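Local coordinates for protein phiAB6 tailspike (Unidentified phage, PDB 5JS4) that forms a trimeric beta-helical bacteriophage tailspike that probably binds and fragments the exopolysaccharide of Acinetobacter baumannii, at residues Tyr360-Asp365 and Val383-Thr388; Ile331-Thr336 and Ile355-Tyr360; Phe372-Val377 and Gly399-Asp404; Asn441-Ser446 and Lys463-Asn468. One frame throughout, in Å; residues are numbered along the deposited sequence.

Contact 1: residues Tyr360-Asp365 and Val383-Thr388; sequences YLANID and VGFNFT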
loop_
_atom_site.group_PDB
_atom_site.type_symbol
_atom_site.label_atom_id
_atom_site.label_comp_id
_atom_site.label_asym_id
_atom_site.label_seq_id
_atom_site.Cartn_x
_atom_site.Cartn_y
_atom_site.Cartn_z
ATOM N N TYR A 360 3.338 24.772 -2.354
ATOM C CA TYR A 360 4.452 24.430 -1.462
ATOM C C TYR A 360 4.047 24.546 0.006
ATOM O O TYR A 360 3.801 25.644 0.504
ATOM C CB TYR A 360 5.673 25.312 -1.752
ATOM C CG TYR A 360 6.867 25.086 -0.832
ATOM C CD1 TYR A 360 7.370 23.806 -0.599
ATOM C CD2 TYR A 360 7.500 26.157 -0.212
ATOM C CE1 TYR A 360 8.464 23.602 0.232
ATOM C CE2 TYR A 360 8.593 25.964 0.619
ATOM C CZ TYR A 360 9.075 24.689 0.839
ATOM O OH TYR A 360 10.166 24.503 1.667
ATOM N N LEU A 361 3.985 23.395 0.679
ATOM C CA LEU A 361 3.628 23.284 2.101
ATOM C C LEU A 361 2.167 23.622 2.376
ATOM O O LEU A 361 1.817 24.775 2.635
ATOM C CB LEU A 361 4.548 24.127 2.994
ATOM C CG LEU A 361 6.052 23.865 2.891
ATOM C CD1 LEU A 361 6.775 24.633 3.986
ATOM C CD2 LEU A 361 6.387 22.382 2.965
ATOM N N ALA A 362 1.320 22.598 2.324
ATOM C CA ALA A 362 -0.085 22.743 2.684
ATOM C C ALA A 362 -0.571 21.539 3.475
ATOM O O ALA A 362 -0.152 20.408 3.222
ATOM C CB ALA A 362 -0.940 22.917 1.441
ATOM N N ASN A 363 -1.444 21.815 4.439
ATOM C CA ASN A 363 -2.235 20.800 5.122
ATOM C C ASN A 363 -3.702 21.158 4.964
ATOM O O ASN A 363 -4.176 22.125 5.562
ATOM C CB ASN A 363 -1.893 20.747 6.607
ATOM C CG ASN A 363 -0.524 20.159 6.875
ATOM O OD1 ASN A 363 -0.233 19.029 6.475
ATOM N ND2 ASN A 363 0.322 20.915 7.566
ATOM N N ILE A 364 -4.410 20.389 4.143
ATOM C CA ILE A 364 -5.840 20.571 3.948
ATOM C C ILE A 364 -6.518 19.318 4.467
ATOM O O ILE A 364 -6.209 18.219 4.014
ATOM C CB ILE A 364 -6.186 20.790 2.463
ATOM C CG1 ILE A 364 -5.527 22.080 1.958
ATOM C CG2 ILE A 364 -7.698 20.842 2.276
ATOM C CD1 ILE A 364 -5.545 22.245 0.452
ATOM N N ASP A 365 -7.428 19.472 5.425
ATOM C CA ASP A 365 -8.122 18.311 5.971
ATOM C C ASP A 365 -9.457 18.638 6.612
ATOM O O ASP A 365 -9.655 19.721 7.165
ATOM C CB ASP A 365 -7.241 17.576 6.977
ATOM C CG ASP A 365 -6.867 18.434 8.155
ATOM O OD1 ASP A 365 -5.894 19.190 8.035
ATOM O OD2 ASP A 365 -7.534 18.341 9.208
ATOM N N VAL A 383 4.319 20.668 -3.772
ATOM C CA VAL A 383 5.483 20.065 -3.127
ATOM C C VAL A 383 5.237 20.115 -1.619
ATOM O O VAL A 383 5.003 21.184 -1.056
ATOM C CB VAL A 383 6.827 20.721 -3.555
ATOM C CG1 VAL A 383 6.686 22.227 -3.733
ATOM C CG2 VAL A 383 7.948 20.371 -2.581
ATOM N N GLY A 384 5.248 18.951 -0.974
ATOM C CA GLY A 384 4.887 18.863 0.440
ATOM C C GLY A 384 3.457 19.325 0.677
ATOM O O GLY A 384 3.188 20.091 1.603
ATOM N N PHE A 385 2.550 18.845 -0.172
ATOM C CA PHE A 385 1.155 19.276 -0.206
ATOM C C PHE A 385 0.275 18.109 0.226
ATOM O O PHE A 385 0.179 17.109 -0.481
ATOM C CB PHE A 385 0.805 19.716 -1.630
ATOM C CG PHE A 385 -0.553 20.353 -1.774
ATOM C CD1 PHE A 385 -1.688 19.573 -1.967
ATOM C CD2 PHE A 385 -0.693 21.736 -1.764
ATOM C CE1 PHE A 385 -2.934 20.159 -2.128
ATOM C CE2 PHE A 385 -1.938 22.328 -1.916
ATOM C CZ PHE A 385 -3.059 21.539 -2.100
ATOM N N ASN A 386 -0.362 18.235 1.386
ATOM C CA ASN A 386 -1.122 17.137 1.969
ATOM C C ASN A 386 -2.600 17.482 2.063
ATOM O O ASN A 386 -2.974 18.504 2.636
ATOM C CB ASN A 386 -0.548 16.789 3.336
ATOM C CG ASN A 386 0.921 16.423 3.267
ATOM O OD1 ASN A 386 1.761 17.033 3.938
ATOM N ND2 ASN A 386 1.245 15.444 2.435
ATOM N N PHE A 387 -3.423 16.606 1.493
ATOM C CA PHE A 387 -4.850 16.840 1.304
ATOM C C PHE A 387 -5.595 15.576 1.727
ATOM O O PHE A 387 -5.368 14.513 1.160
ATOM C CB PHE A 387 -5.102 17.139 -0.179
ATOM C CG PHE A 387 -6.463 17.699 -0.479
ATOM C CD1 PHE A 387 -7.582 16.881 -0.513
ATOM C CD2 PHE A 387 -6.619 19.047 -0.766
ATOM C CE1 PHE A 387 -8.834 17.403 -0.803
ATOM C CE2 PHE A 387 -7.865 19.571 -1.059
ATOM C CZ PHE A 387 -8.975 18.749 -1.076
ATOM N N THR A 388 -6.475 15.678 2.720
ATOM C CA THR A 388 -7.200 14.495 3.190
ATOM C C THR A 388 -8.577 14.808 3.766
ATOM O O THR A 388 -8.820 15.905 4.259
ATOM C CB THR A 388 -6.372 13.705 4.238
ATOM O OG1 THR A 388 -6.940 12.400 4.424
ATOM C CG2 THR A 388 -6.308 14.444 5.583
HETATM O O HOH W 1 2.306 18.084 6.522
#
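Ile364 reaches across to two phenylalanines of 383-388, and its side chain can be followed outward. Ile364 CB lies 3.7 Å from Phe387 CD2. There the chain forks: CG2, anti to the backbone N, meets the same ring at CE2, while CG1 takes the place beside the backbone N (chi1 -63°) and carries Ile364 CD1 on to where it touches both Phe387 CD2 and, at 3.6 Å, Phe385 CZ. Two residues earlier Ala362 CB packs tightly against Phe385 CD2, at 3.4 Å. These side chains point into the core of a right-handed parallel beta-helix, in which 360-365 and 383-388 occupy equivalent places on successive coils; Ile357 and Ile376 of the adjoining face pack against them. The backbones run parallel, 2° apart, and pair without a slip: Asn386 N donates to Ala362 O, Ile364 N to Asn386 O at 2.8 Å, and Thr388 N to Ile364 O. Asn363 and Asn386 project from the other side of the sheet and run next to each other in a common direction, their amide planes 21° apart. A water lies within hydrogen-bonding distance of both, 2.7 Å from Asn363 OD1 and 2.8 Å from Asn386 OD1; Asn363 OD1 also accepts from Asn389 of the second subunit, and Asn386 ND2 bonds Thr414. At the corner, Leu361 N meets Val383 O, and Val383 CG1 lies 3.6 Å from Tyr360 CD1, whose hydroxyl bonds Tyr393 of the second subunit.

Contact 2: residues Ile331-Thr336 and Ile355-Tyr360; sequences INCGPT and IEIDGY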
loop_
_atom_site.group_PDB
_atom_site.type_symbol
_atom_site.label_atom_id
_atom_site.label_comp_id
_atom_site.label_asym_id
_atom_site.label_seq_id
_atom_site.Cartn_x
_atom_site.Cartn_y
_atom_site.Cartn_z
ATOM N N ILE A 331 -8.354 34.417 -1.830
ATOM C CA ILE A 331 -7.014 34.359 -2.411
ATOM C C ILE A 331 -5.946 34.414 -1.321
ATOM O O ILE A 331 -6.221 34.812 -0.188
ATOM C CB ILE A 331 -6.783 35.468 -3.464
ATOM C CG1 ILE A 331 -6.937 36.869 -2.851
ATOM C CG2 ILE A 331 -7.744 35.278 -4.629
ATOM C CD1 ILE A 331 -6.455 37.990 -3.751
ATOM N N ASN A 332 -4.734 33.994 -1.680
ATOM C CA ASN A 332 -3.563 34.044 -0.795
ATOM C C ASN A 332 -3.752 33.292 0.518
ATOM O O ASN A 332 -3.338 33.751 1.584
ATOM C CB ASN A 332 -3.147 35.495 -0.528
ATOM C CG ASN A 332 -2.707 36.213 -1.790
ATOM O OD1 ASN A 332 -2.004 35.645 -2.626
ATOM N ND2 ASN A 332 -3.114 37.466 -1.930
ATOM N N CYS A 333 -4.370 32.122 0.431
ATOM C CA CYS A 333 -4.551 31.282 1.600
ATOM C C CYS A 333 -3.199 30.808 2.107
ATOM O O CYS A 333 -2.295 30.537 1.321
ATOM C CB CYS A 333 -5.424 30.078 1.261
ATOM S SG CYS A 333 -5.857 29.059 2.684
ATOM N N GLY A 334 -3.075 30.714 3.426
ATOM C CA GLY A 334 -1.901 30.127 4.063
ATOM C C GLY A 334 -1.894 28.612 3.934
ATOM O O GLY A 334 -2.668 28.046 3.165
ATOM N N PRO A 335 -1.030 27.937 4.710
ATOM C CA PRO A 335 -0.812 26.496 4.558
ATOM C C PRO A 335 -1.866 25.593 5.206
ATOM O O PRO A 335 -1.675 24.383 5.245
ATOM C CB PRO A 335 0.538 26.286 5.249
ATOM C CG PRO A 335 0.563 27.328 6.311
ATOM C CD PRO A 335 -0.145 28.521 5.734
ATOM N N THR A 336 -2.958 26.170 5.702
ATOM C CA THR A 336 -3.990 25.415 6.407
ATOM C C THR A 336 -5.365 25.717 5.832
ATOM O O THR A 336 -5.733 26.880 5.691
ATOM C CB THR A 336 -4.006 25.796 7.901
ATOM O OG1 THR A 336 -2.720 25.538 8.476
ATOM C CG2 THR A 336 -5.074 25.022 8.667
ATOM N N ILE A 355 -11.135 28.800 -3.332
ATOM C CA ILE A 355 -9.923 29.223 -2.632
ATOM C C ILE A 355 -8.632 28.942 -3.405
ATOM O O ILE A 355 -8.489 27.897 -4.045
ATOM C CB ILE A 355 -9.883 28.582 -1.222
ATOM C CG1 ILE A 355 -8.828 29.252 -0.336
ATOM C CG2 ILE A 355 -9.682 27.073 -1.317
ATOM C CD1 ILE A 355 -9.135 29.138 1.141
ATOM N N GLU A 356 -7.709 29.901 -3.347
ATOM C CA GLU A 356 -6.383 29.762 -3.935
ATOM C C GLU A 356 -5.364 29.547 -2.829
ATOM O O GLU A 356 -5.296 30.329 -1.878
ATOM C CB GLU A 356 -6.015 30.994 -4.760
ATOM C CG GLU A 356 -6.863 31.131 -6.011
ATOM C CD GLU A 356 -6.526 32.340 -6.855
ATOM O OE1 GLU A 356 -5.458 32.952 -6.648
ATOM O OE2 GLU A 356 -7.341 32.666 -7.742
ATOM N N ILE A 357 -4.581 28.481 -2.964
ATOM C CA ILE A 357 -3.578 28.106 -1.971
ATOM C C ILE A 357 -2.297 27.695 -2.698
ATOM O O ILE A 357 -2.353 27.036 -3.734
ATOM C CB ILE A 357 -4.100 26.973 -1.051
ATOM C CG1 ILE A 357 -3.079 26.662 0.046
ATOM C CG2 ILE A 357 -4.453 25.723 -1.855
ATOM C CD1 ILE A 357 -3.593 25.736 1.129
ATOM N N ASP A 358 -1.143 28.098 -2.175
ATOM C CA ASP A 358 0.119 27.770 -2.830
ATOM C C ASP A 358 0.434 26.280 -2.701
ATOM O O ASP A 358 0.111 25.642 -1.693
ATOM C CB ASP A 358 1.269 28.602 -2.269
ATOM C CG ASP A 358 2.504 28.536 -3.145
ATOM O OD1 ASP A 358 2.502 29.153 -4.234
ATOM O OD2 ASP A 358 3.470 27.858 -2.755
ATOM N N GLY A 359 1.073 25.728 -3.726
ATOM C CA GLY A 359 1.388 24.305 -3.752
ATOM C C GLY A 359 2.488 23.847 -2.807
ATOM O O GLY A 359 2.568 22.659 -2.498
ATOM N N TYR A 360 3.338 24.772 -2.354
ATOM C CA TYR A 360 4.452 24.430 -1.462
ATOM C C TYR A 360 4.047 24.546 0.006
ATOM O O TYR A 360 3.801 25.644 0.504
ATOM C CB TYR A 360 5.673 25.312 -1.752
ATOM C CG TYR A 360 6.867 25.086 -0.832
ATOM C CD1 TYR A 360 7.370 23.806 -0.599
ATOM C CD2 TYR A 360 7.500 26.157 -0.212
ATOM C CE1 TYR A 360 8.464 23.602 0.232
ATOM C CE2 TYR A 360 8.593 25.964 0.619
ATOM C CZ TYR A 360 9.075 24.689 0.839
ATOM O OH TYR A 360 10.166 24.503 1.667
HETATM O O HOH W 2 -3.823 33.467 -4.363
HETATM O O HOH W 3 -0.137 28.921 0.952
#
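This is a side-to-side contact between two successive coils at a corner, where strand 353-358 continues straight while the neighbouring chain bends away after Ile331. A single direct backbone hydrogen bond joins the segments, from Cys333 N to Glu356 O at 3.1 Å. Water bridges on both sides of this bond: before it, one molecule accepts from Asn332 N and donates to Glu356 OE1, at 2.9 Å; after it, another donates to Cys333 O and accepts weakly from Asp358 N. Cys333 turns its sulfur inward, anti to its own N (chi1 -174°), where Cys333 SG touches Ile355 CD1 at 3.6 Å. Ile357 sends CG1 and CD1 toward the turning chain, Ile357 CD1 ending 3.2 Å from Gly334 O. On the outer side, Ile331 and Glu356 run next to each other in a common direction, with Ile331 CG2 3.8 Å from Glu356 OE1; Glu356 OE2 is hydrogen-bonded to Thr328 OG1. Asp358 OD2 accepts from Tyr360 N at 3.1 Å, the oxygen being approached from above the carboxylate plane. This Asx turn accompanies the corner at Gly359 and Tyr360, and the whole arrangement is that of a corner in a right-handed parallel beta-helix.

Contact 3: residues Phe372-Val377 and Gly399-Asp404; sequences FYNQIV and GIYCED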
loop_
_atom_site.group_PDB
_atom_site.type_symbol
_atom_site.label_atom_id
_atom_site.label_comp_id
_atom_site.label_asym_id
_atom_site.label_seq_id
_atom_site.Cartn_x
_atom_site.Cartn_y
_atom_site.Cartn_z
ATOM N N PHE A 372 -19.287 25.762 -6.604
ATOM C CA PHE A 372 -18.074 26.411 -7.124
ATOM C C PHE A 372 -17.649 25.826 -8.472
ATOM O O PHE A 372 -18.063 24.731 -8.857
ATOM C CB PHE A 372 -16.887 26.354 -6.147
ATOM C CG PHE A 372 -17.116 27.084 -4.855
ATOM C CD1 PHE A 372 -16.958 28.462 -4.779
ATOM C CD2 PHE A 372 -17.459 26.388 -3.703
ATOM C CE1 PHE A 372 -17.155 29.133 -3.583
ATOM C CE2 PHE A 372 -17.657 27.054 -2.507
ATOM C CZ PHE A 372 -17.507 28.427 -2.445
ATOM N N TYR A 373 -16.815 26.581 -9.179
ATOM C CA TYR A 373 -16.292 26.182 -10.480
ATOM C C TYR A 373 -15.098 25.255 -10.252
ATOM O O TYR A 373 -15.184 24.051 -10.504
ATOM C CB TYR A 373 -15.916 27.433 -11.281
ATOM C CG TYR A 373 -15.495 27.186 -12.707
ATOM C CD1 TYR A 373 -16.433 26.853 -13.678
ATOM C CD2 TYR A 373 -14.164 27.322 -13.095
ATOM C CE1 TYR A 373 -16.055 26.640 -14.994
ATOM C CE2 TYR A 373 -13.776 27.109 -14.409
ATOM C CZ TYR A 373 -14.727 26.772 -15.354
ATOM O OH TYR A 373 -14.350 26.561 -16.661
ATOM N N ASN A 374 -13.996 25.825 -9.768
ATOM C CA ASN A 374 -12.914 25.060 -9.172
ATOM C C ASN A 374 -13.035 25.219 -7.669
ATOM O O ASN A 374 -13.156 26.335 -7.171
ATOM C CB ASN A 374 -11.545 25.565 -9.643
ATOM C CG ASN A 374 -11.347 25.422 -11.141
ATOM O OD1 ASN A 374 -10.872 26.347 -11.806
ATOM N ND2 ASN A 374 -11.696 24.264 -11.681
ATOM N N GLN A 375 -13.022 24.113 -6.935
ATOM C CA GLN A 375 -13.178 24.199 -5.489
ATOM C C GLN A 375 -11.845 24.557 -4.835
ATOM O O GLN A 375 -11.747 25.570 -4.143
ATOM C CB GLN A 375 -13.811 22.924 -4.935
ATOM C CG GLN A 375 -15.287 22.840 -5.303
ATOM C CD GLN A 375 -15.939 21.517 -4.966
ATOM O OE1 GLN A 375 -15.299 20.465 -5.000
ATOM N NE2 GLN A 375 -17.231 21.558 -4.662
ATOM N N ILE A 376 -10.817 23.762 -5.098
ATOM C CA ILE A 376 -9.467 24.065 -4.639
ATOM C C ILE A 376 -8.624 24.472 -5.839
ATOM O O ILE A 376 -8.447 23.690 -6.769
ATOM C CB ILE A 376 -8.820 22.847 -3.947
ATOM C CG1 ILE A 376 -9.657 22.401 -2.738
ATOM C CG2 ILE A 376 -7.382 23.158 -3.543
ATOM C CD1 ILE A 376 -9.632 23.339 -1.550
ATOM N N VAL A 377 -8.116 25.700 -5.815
ATOM C CA VAL A 377 -7.238 26.199 -6.863
ATOM C C VAL A 377 -5.820 26.235 -6.311
ATOM O O VAL A 377 -5.503 27.058 -5.456
ATOM C CB VAL A 377 -7.660 27.605 -7.337
ATOM C CG1 VAL A 377 -6.709 28.129 -8.407
ATOM C CG2 VAL A 377 -9.085 27.574 -7.867
ATOM N N GLY A 399 -12.832 19.565 -8.726
ATOM C CA GLY A 399 -12.684 19.608 -7.278
ATOM C C GLY A 399 -11.363 20.263 -6.910
ATOM O O GLY A 399 -11.308 21.128 -6.037
ATOM N N ILE A 400 -10.299 19.838 -7.589
ATOM C CA ILE A 400 -8.955 20.366 -7.371
ATOM C C ILE A 400 -8.327 20.678 -8.727
ATOM O O ILE A 400 -8.279 19.815 -9.603
ATOM C CB ILE A 400 -8.067 19.355 -6.612
ATOM C CG1 ILE A 400 -8.724 18.957 -5.285
ATOM C CG2 ILE A 400 -6.682 19.940 -6.365
ATOM C CD1 ILE A 400 -8.096 17.751 -4.616
ATOM N N TYR A 401 -7.847 21.910 -8.888
ATOM C CA TYR A 401 -7.252 22.363 -10.142
ATOM C C TYR A 401 -5.855 22.931 -9.907
ATOM O O TYR A 401 -5.675 23.811 -9.066
ATOM C CB TYR A 401 -8.138 23.426 -10.799
ATOM C CG TYR A 401 -7.512 24.076 -12.018
ATOM C CD1 TYR A 401 -7.001 23.303 -13.056
ATOM C CD2 TYR A 401 -7.438 25.463 -12.135
ATOM C CE1 TYR A 401 -6.429 23.890 -14.172
ATOM C CE2 TYR A 401 -6.869 26.058 -13.251
ATOM C CZ TYR A 401 -6.366 25.267 -14.266
ATOM O OH TYR A 401 -5.799 25.847 -15.377
ATOM N N CYS A 402 -4.879 22.421 -10.658
ATOM C CA CYS A 402 -3.504 22.919 -10.614
ATOM C C CYS A 402 -3.012 23.225 -12.027
ATOM O O CYS A 402 -2.731 22.317 -12.811
ATOM C CB CYS A 402 -2.582 21.900 -9.938
ATOM S SG CYS A 402 -0.844 22.392 -9.865
ATOM N N GLU A 403 -2.909 24.514 -12.338
ATOM C CA GLU A 403 -2.475 24.977 -13.654
ATOM C C GLU A 403 -0.971 24.787 -13.858
ATOM O O GLU A 403 -0.537 24.364 -14.935
ATOM C CB GLU A 403 -2.839 26.458 -13.822
ATOM C CG GLU A 403 -2.508 27.043 -15.191
ATOM C CD GLU A 403 -2.776 28.538 -15.288
ATOM O OE1 GLU A 403 -3.150 29.161 -14.272
ATOM O OE2 GLU A 403 -2.607 29.096 -16.392
ATOM N N ASP A 404 -0.192 25.111 -12.825
ATOM C CA ASP A 404 1.275 25.110 -12.886
ATOM C C ASP A 404 1.762 25.901 -14.106
ATOM O O ASP A 404 2.467 25.364 -14.956
ATOM C CB ASP A 404 1.814 23.668 -12.904
ATOM C CG ASP A 404 3.329 23.591 -12.696
ATOM O OD1 ASP A 404 3.966 24.614 -12.366
ATOM O OD2 ASP A 404 3.892 22.489 -12.860
#
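Two neighbouring coils of the parallel beta-helix meet here just as each turns a corner into the sheet that contains strands 374-379 and 398-402. Both backbone polar atoms of Ile376 are bonded: Ile376 N donates to Gly399 O at 2.8 Å, and Ile376 O receives Tyr401 N, also at 2.8 Å, in an almost linear approach to the carbonyl (C=O...N angle 176°). Ile400 CA adds a C-H...O contact to the same oxygen. Inward, Ile376 CB meets Ile400 CG1 at 4.1 Å, and Phe387 of the adjoining face packs on both isoleucines. At the corner Gln375 runs past Gly399, Gln375 CB 3.3 Å from Gly399 O and Gln375 OE1 3.6 Å from Gly399 CA; Gln375 NE2 is tied back to the backbone O of Asn371, a residue of a pocket that holds malonic acid. Tyr401 shares its face with Val377, and Asn374, just before the corner, reaches it from the side of the turn. Tyr401 has CG anti to its N (chi1 173°), which swings the ring across the asparagine amide at a slant, the two planes 26° apart. Asn397 holds the amide through ND2, and Asp431 holds the phenol hydroxyl. Between these two anchors, Asn374 OD1 approaches the ring obliquely, 3.6 Å from Tyr401 CD2.

Contact 4: residues Asn441-Ser446 and Lys463-Asn468; sequences NIIFES and KFWCEN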
loop_
_atom_site.group_PDB
_atom_site.type_symbol
_atom_site.label_atom_id
_atom_site.label_comp_id
_atom_site.label_asym_id
_atom_site.label_seq_id
_atom_site.Cartn_x
_atom_site.Cartn_y
_atom_site.Cartn_z
ATOM N N ASN A 441 -7.934 5.867 -1.411
ATOM C CA ASN A 441 -9.269 5.902 -0.820
ATOM C C ASN A 441 -10.066 7.094 -1.323
ATOM O O ASN A 441 -10.550 7.929 -0.557
ATOM C CB ASN A 441 -9.173 5.869 0.705
ATOM C CG ASN A 441 -8.507 4.604 1.211
ATOM O OD1 ASN A 441 -7.571 4.651 2.020
ATOM N ND2 ASN A 441 -8.965 3.466 0.718
ATOM N N ILE A 442 -10.186 7.140 -2.645
ATOM C CA ILE A 442 -10.879 8.201 -3.342
ATOM C C ILE A 442 -12.140 7.620 -3.975
ATOM O O ILE A 442 -12.156 6.471 -4.430
ATOM C CB ILE A 442 -9.948 8.849 -4.386
ATOM C CG1 ILE A 442 -8.893 9.697 -3.659
ATOM C CG2 ILE A 442 -10.728 9.702 -5.384
ATOM C CD1 ILE A 442 -7.767 10.190 -4.535
ATOM N N ILE A 443 -13.199 8.423 -3.974
ATOM C CA ILE A 443 -14.484 8.036 -4.533
ATOM C C ILE A 443 -14.845 9.026 -5.634
ATOM O O ILE A 443 -14.788 10.240 -5.416
ATOM C CB ILE A 443 -15.600 8.059 -3.463
ATOM C CG1 ILE A 443 -15.194 7.255 -2.219
ATOM C CG2 ILE A 443 -16.906 7.527 -4.040
ATOM C CD1 ILE A 443 -16.090 7.501 -1.023
ATOM N N PHE A 444 -15.184 8.504 -6.813
ATOM C CA PHE A 444 -15.805 9.294 -7.875
ATOM C C PHE A 444 -17.235 8.798 -8.015
ATOM O O PHE A 444 -17.454 7.679 -8.479
ATOM C CB PHE A 444 -15.122 9.104 -9.238
ATOM C CG PHE A 444 -13.654 9.435 -9.271
ATOM C CD1 PHE A 444 -13.101 10.430 -8.472
ATOM C CD2 PHE A 444 -12.826 8.768 -10.169
ATOM C CE1 PHE A 444 -11.750 10.725 -8.549
ATOM C CE2 PHE A 444 -11.476 9.058 -10.245
ATOM C CZ PHE A 444 -10.939 10.038 -9.435
ATOM N N GLU A 445 -18.204 9.612 -7.614
ATOM C CA GLU A 445 -19.613 9.248 -7.764
ATOM C C GLU A 445 -20.317 10.254 -8.664
ATOM O O GLU A 445 -20.422 11.426 -8.320
ATOM C CB GLU A 445 -20.314 9.161 -6.407
ATOM C CG GLU A 445 -21.757 8.677 -6.508
ATOM C CD GLU A 445 -22.406 8.417 -5.161
ATOM O OE1 GLU A 445 -21.711 7.957 -4.232
ATOM O OE2 GLU A 445 -23.627 8.656 -5.041
ATOM N N SER A 446 -20.791 9.786 -9.816
ATOM C CA SER A 446 -21.488 10.635 -10.783
ATOM C C SER A 446 -20.694 11.900 -11.121
ATOM O O SER A 446 -21.213 13.012 -11.049
ATOM C CB SER A 446 -22.891 10.984 -10.274
ATOM O OG SER A 446 -23.658 9.809 -10.078
ATOM N N LYS A 463 -6.763 2.636 -3.423
ATOM C CA LYS A 463 -8.144 2.253 -3.680
ATOM C C LYS A 463 -8.950 3.404 -4.259
ATOM O O LYS A 463 -8.908 4.525 -3.741
ATOM C CB LYS A 463 -8.796 1.744 -2.400
ATOM C CG LYS A 463 -8.136 0.484 -1.871
ATOM C CD LYS A 463 -8.884 -0.123 -0.695
ATOM C CE LYS A 463 -10.249 -0.673 -1.077
ATOM N NZ LYS A 463 -10.198 -1.691 -2.161
ATOM N N PHE A 464 -9.665 3.111 -5.344
ATOM C CA PHE A 464 -10.606 4.036 -5.963
ATOM C C PHE A 464 -11.948 3.333 -6.109
ATOM O O PHE A 464 -12.000 2.159 -6.487
ATOM C CB PHE A 464 -10.122 4.479 -7.348
ATOM C CG PHE A 464 -9.093 5.573 -7.318
ATOM C CD1 PHE A 464 -7.810 5.320 -6.866
ATOM C CD2 PHE A 464 -9.407 6.857 -7.748
ATOM C CE1 PHE A 464 -6.857 6.323 -6.835
ATOM C CE2 PHE A 464 -8.455 7.866 -7.722
ATOM C CZ PHE A 464 -7.180 7.598 -7.263
ATOM N N TRP A 465 -13.022 4.056 -5.808
ATOM C CA TRP A 465 -14.378 3.574 -6.031
ATOM C C TRP A 465 -15.028 4.518 -7.029
ATOM O O TRP A 465 -15.324 5.662 -6.697
ATOM C CB TRP A 465 -15.164 3.541 -4.722
ATOM C CG TRP A 465 -16.502 2.875 -4.855
ATOM C CD1 TRP A 465 -17.653 3.440 -5.321
ATOM C CD2 TRP A 465 -16.823 1.518 -4.530
ATOM N NE1 TRP A 465 -18.672 2.521 -5.308
ATOM C CE2 TRP A 465 -18.192 1.332 -4.826
ATOM C CE3 TRP A 465 -16.090 0.439 -4.023
ATOM C CZ2 TRP A 465 -18.841 0.113 -4.626
ATOM C CZ3 TRP A 465 -16.736 -0.774 -3.823
ATOM C CH2 TRP A 465 -18.100 -0.926 -4.125
ATOM N N CYS A 466 -15.226 4.038 -8.255
ATOM C CA CYS A 466 -15.728 4.869 -9.341
ATOM C C CYS A 466 -17.103 4.363 -9.748
ATOM O O CYS A 466 -17.224 3.287 -10.332
ATOM C CB CYS A 466 -14.765 4.830 -10.526
ATOM S SG CYS A 466 -13.030 5.080 -10.081
ATOM N N GLU A 467 -18.134 5.141 -9.427
ATOM C CA GLU A 467 -19.516 4.711 -9.622
ATOM C C GLU A 467 -20.356 5.782 -10.312
ATOM O O GLU A 467 -20.691 6.805 -9.714
ATOM C CB GLU A 467 -20.146 4.316 -8.282
ATOM C CG GLU A 467 -21.567 3.771 -8.405
ATOM C CD GLU A 467 -22.055 3.070 -7.150
ATOM O OE1 GLU A 467 -21.382 3.156 -6.101
ATOM O OE2 GLU A 467 -23.128 2.430 -7.212
ATOM N N ASN A 468 -20.676 5.515 -11.577
ATOM C CA ASN A 468 -21.574 6.328 -12.404
ATOM C C ASN A 468 -20.972 7.643 -12.884
ATOM O O ASN A 468 -20.061 8.203 -12.268
ATOM C CB ASN A 468 -22.916 6.580 -11.703
ATOM C CG ASN A 468 -23.628 5.294 -11.330
ATOM O OD1 ASN A 468 -23.495 4.278 -12.014
ATOM N ND2 ASN A 468 -24.387 5.329 -10.241
HETATM O O HOH W 4 -20.232 5.482 -4.314
#
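Phe444 and Phe464 both carry CG beside the backbone N, anti to the carbonyl carbon (chi1 -58° and -81°), and from residues two apart in register their rings converge in an offset edge-to-face pair. The edge of Phe464 is turned to the face of Phe444, centroids 5.6 Å apart and planes at 64°, with Phe464 CE2 3.7 Å from Phe444 CZ. Ile442 lies alongside Phe464 and sets its CB over one face, 4.1 Å from the ring centroid, in a CH-pi contact. Cys466 SG approaches the Phe444 ring obliquely, 3.7 Å from Phe444 CD2. On the outer face Trp465 NE1 lies 2.9 Å from Glu467 OE1 in a nearly straight bond, the acceptor in the indole plane. A water donates to that OE1 and to Glu445 OE1, bridging two carboxylates that would probably repel each other; Tyr419 also bonds Glu445 OE1. Backbone hydrogen bonds run the length of the parallel pair, from Ile442 N to Lys463 O at one end to Ser446 N to Glu467 O at the other. Strands 413-421 and 495-498 continue this face of the beta-helix on either side, Trp477 meets the Phe464 ring and Trp501 the Phe444 ring, and Lys463 NZ reaches His458 O of the third subunit.

How the contacts relate
Contacts 1 and 3 are buried; contacts 2 and 4 are partly so. Contacts 2 and 3 belong to one face of the beta-helix, where neighbouring strands 353-358 and 374-379 are joined by probable hydrogen bonds from Val377 to Ile355 and Ile357. Contact 1 shares the corner at Tyr360 with contact 2, and its Phe387 packs on Ile376 and Ile400 of contact 3. Contact 4 continues the strand row of contact 1 beyond strand 413-421, touching none of the others. Both are full ladders with aliphatic and aromatic interiors, but water joins amides in contact 1 and carboxylates in contact 4; the corners have few backbone bonds. Contacts 1 and 2 face the second subunit, contact 4 the third, contact 3 neither.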